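Local coordinates for FixK2 protein (Bradyrhizobium japonicum, PDB 4I2O) that binds DNA as a transcription factor of the CRP/FNR superfamily and probably regulates genes connected with nitrogen fixation, at residues Y45-I51 / A104-T110. The protein carries 1 engineered substitution. Residues are numbered along the deposited sequence; the frame is centred on the assembly and turned at random.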
loop_
_atom_site.group_PDB
_atom_site.type_symbol
_atom_site.label_atom_id
_atom_site.label_comp_id
_atom_site.label_asym_id
_atom_site.label_seq_id
_atom_site.Cartn_x
_atom_site.Cartn_y
_atom_site.Cartn_z
ATOM N N TYR A 45 -8.830 21.397 13.836
ATOM C CA TYR A 45 -7.383 21.595 13.773
ATOM C C TYR A 45 -7.040 22.697 12.772
ATOM O O TYR A 45 -7.655 22.734 11.681
ATOM C CB TYR A 45 -6.699 20.295 13.302
ATOM C CG TYR A 45 -6.988 19.131 14.266
ATOM C CD1 TYR A 45 -6.159 18.890 15.381
ATOM C CD2 TYR A 45 -8.136 18.338 14.109
ATOM C CE1 TYR A 45 -6.436 17.831 16.271
ATOM C CE2 TYR A 45 -8.436 17.316 15.000
ATOM C CZ TYR A 45 -7.568 17.053 16.060
ATOM O OH TYR A 45 -7.843 16.000 16.918
ATOM N N ARG A 46 -6.049 23.539 13.119
ATOM C CA ARG A 46 -5.510 24.582 12.231
ATOM C C ARG A 46 -4.671 23.942 11.131
ATOM O O ARG A 46 -4.131 22.817 11.285
ATOM C CB ARG A 46 -4.623 25.613 12.991
ATOM C CG ARG A 46 -5.365 26.584 13.895
ATOM C CD ARG A 46 -4.409 27.338 14.818
ATOM N NE ARG A 46 -5.140 28.047 15.879
ATOM C CZ ARG A 46 -5.333 27.552 17.100
ATOM N NH1 ARG A 46 -4.831 26.357 17.425
ATOM N NH2 ARG A 46 -6.007 28.248 18.003
ATOM N N LYS A 47 -4.592 24.636 9.997
ATOM C CA LYS A 47 -3.647 24.278 8.922
ATOM C C LYS A 47 -2.310 23.887 9.527
ATOM O O LYS A 47 -1.789 24.590 10.425
ATOM C CB LYS A 47 -3.500 25.478 7.977
ATOM C CG LYS A 47 -2.405 25.374 6.922
ATOM C CD LYS A 47 -2.700 26.363 5.779
ATOM C CE LYS A 47 -1.491 26.546 4.881
ATOM N NZ LYS A 47 -0.258 26.591 5.698
ATOM N N ASP A 48 -1.812 22.735 9.083
ATOM C CA ASP A 48 -0.539 22.150 9.519
ATOM C C ASP A 48 -0.492 21.579 10.933
ATOM O O ASP A 48 0.560 21.106 11.363
ATOM C CB ASP A 48 0.645 23.132 9.344
ATOM C CG ASP A 48 0.942 23.465 7.884
ATOM O OD1 ASP A 48 0.738 22.641 6.975
ATOM O OD2 ASP A 48 1.417 24.586 7.641
ATOM N N GLU A 49 -1.599 21.601 11.670
ATOM C CA GLU A 49 -1.571 20.996 13.004
ATOM C C GLU A 49 -1.578 19.467 12.894
ATOM O O GLU A 49 -2.320 18.887 12.075
ATOM C CB GLU A 49 -2.799 21.407 13.789
ATOM C CG GLU A 49 -2.625 21.257 15.284
ATOM C CD GLU A 49 -3.833 21.782 16.055
ATOM O OE1 GLU A 49 -4.448 22.769 15.581
ATOM O OE2 GLU A 49 -4.162 21.173 17.103
ATOM N N GLU A 50 -0.771 18.825 13.730
ATOM C CA GLU A 50 -0.712 17.354 13.744
ATOM C C GLU A 50 -1.958 16.871 14.512
ATOM O O GLU A 50 -2.298 17.432 15.569
ATOM C CB GLU A 50 0.524 16.891 14.494
ATOM C CG GLU A 50 0.626 15.358 14.492
ATOM C CD GLU A 50 1.943 14.828 15.054
ATOM O OE1 GLU A 50 1.996 14.530 16.260
ATOM O OE2 GLU A 50 2.909 14.685 14.282
ATOM N N ILE A 51 -2.654 15.882 13.961
ATOM C CA ILE A 51 -3.818 15.303 14.616
ATOM C C ILE A 51 -3.341 14.110 15.452
ATOM O O ILE A 51 -3.779 13.961 16.601
ATOM C CB ILE A 51 -4.833 14.863 13.574
ATOM C CG1 ILE A 51 -5.282 16.115 12.782
ATOM C CG2 ILE A 51 -5.992 14.144 14.263
ATOM C CD1 ILE A 51 -6.217 15.835 11.616
ATOM N N ALA A 104 -0.777 12.135 10.847
ATOM C CA ALA A 104 -1.871 12.779 10.111
ATOM C C ALA A 104 -1.808 14.213 10.509
ATOM O O ALA A 104 -1.614 14.513 11.705
ATOM C CB ALA A 104 -3.280 12.201 10.535
ATOM N N GLU A 105 -1.972 15.092 9.526
ATOM C CA GLU A 105 -1.909 16.544 9.756
ATOM C C GLU A 105 -3.001 17.205 8.981
ATOM O O GLU A 105 -3.309 16.814 7.871
ATOM C CB GLU A 105 -0.581 17.138 9.218
ATOM C CG GLU A 105 0.591 17.119 10.158
ATOM C CD GLU A 105 1.891 17.598 9.502
ATOM O OE1 GLU A 105 1.977 17.583 8.244
ATOM O OE2 GLU A 105 2.846 17.932 10.258
ATOM N N ALA A 106 -3.561 18.281 9.543
ATOM C CA ALA A 106 -4.519 19.082 8.784
ATOM C C ALA A 106 -3.802 19.817 7.658
ATOM O O ALA A 106 -2.789 20.449 7.889
ATOM C CB ALA A 106 -5.226 20.101 9.697
ATOM N N ILE A 107 -4.354 19.747 6.441
ATOM C CA ILE A 107 -3.789 20.459 5.278
ATOM C C ILE A 107 -4.237 21.916 5.293
ATOM O O ILE A 107 -3.477 22.825 4.897
ATOM C CB ILE A 107 -4.219 19.806 3.978
ATOM C CG1 ILE A 107 -3.647 18.385 3.926
ATOM C CG2 ILE A 107 -3.676 20.560 2.763
ATOM C CD1 ILE A 107 -4.318 17.552 2.804
ATOM N N ILE A 108 -5.469 22.121 5.770
ATOM C CA ILE A 108 -6.091 23.472 5.908
ATOM C C ILE A 108 -6.895 23.386 7.186
ATOM O O ILE A 108 -7.058 22.306 7.723
ATOM C CB ILE A 108 -7.043 23.798 4.722
ATOM C CG1 ILE A 108 -7.976 22.613 4.410
ATOM C CG2 ILE A 108 -6.228 24.164 3.447
ATOM C CD1 ILE A 108 -9.071 22.935 3.373
ATOM N N ASP A 109 -7.358 24.526 7.719
ATOM C CA ASP A 109 -8.253 24.409 8.892
ATOM C C ASP A 109 -9.307 23.332 8.652
ATOM O O ASP A 109 -9.960 23.348 7.581
ATOM C CB ASP A 109 -8.973 25.755 9.155
ATOM C CG ASP A 109 -8.043 26.829 9.656
ATOM O OD1 ASP A 109 -6.877 26.507 9.903
ATOM O OD2 ASP A 109 -8.475 28.003 9.828
ATOM N N THR A 110 -9.505 22.434 9.638
ATOM C CA THR A 110 -10.316 21.221 9.413
ATOM C C THR A 110 -11.165 20.950 10.639
ATOM O O THR A 110 -10.680 21.103 11.775
ATOM C CB THR A 110 -9.373 20.045 9.179
ATOM O OG1 THR A 110 -8.770 20.239 7.878
ATOM C CG2 THR A 110 -10.119 18.683 9.141
HETATM O O HOH W 1 -0.807 22.596 4.638
#
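Y45 and T110 form an antiparallel hydrogen-bonded pair: Y45 N donates to T110 O and T110 N to Y45 O, both at 2.8 Å. The pairing resumes at the last residue of the type II turn R46-E49, with A106 N bonded to E49 O (2.9 Å, 162° at the hydrogen) and I51 N to A104 O. Between these pairs, D48 N reaches A106 O at 2.8 Å, and D109 OD1 accepts from K47 N nearly along its C-O axis. The A106 methyl points toward 45-51, 3.3 Å from R46 O, and also meets Y45 CB. The Y45 ring is covered on one face by I51 CG1, 3.7 Å above the plane and over its centre.

E105 can be followed outward. Its CB lies 3.8 Å from E49 O; CG, anti to the carbonyl carbon (chi1 -87°), rests against E50 CA at 3.8 Å; the extended chain then carries CD past D48 O. OE2 stays 4.1 Å from D48 O, too far for a hydrogen bond, while OE1 forms a salt bridge with R70 NE. D48 OD1 also pairs with R70, so that arginine joins both segments. With an alanine here, R70 would probably keep D48 alone of the two carboxylates, and a gap would open beside E50 CA. One water donates to both D48 OD1 and I107 O. Two antiparallel strands passing together from one four-stranded sheet (41-45 with 110-116) to the other (50-52 with 103-106) are characteristic of the jelly-roll beta-sandwich of cyclic nucleotide-binding domains.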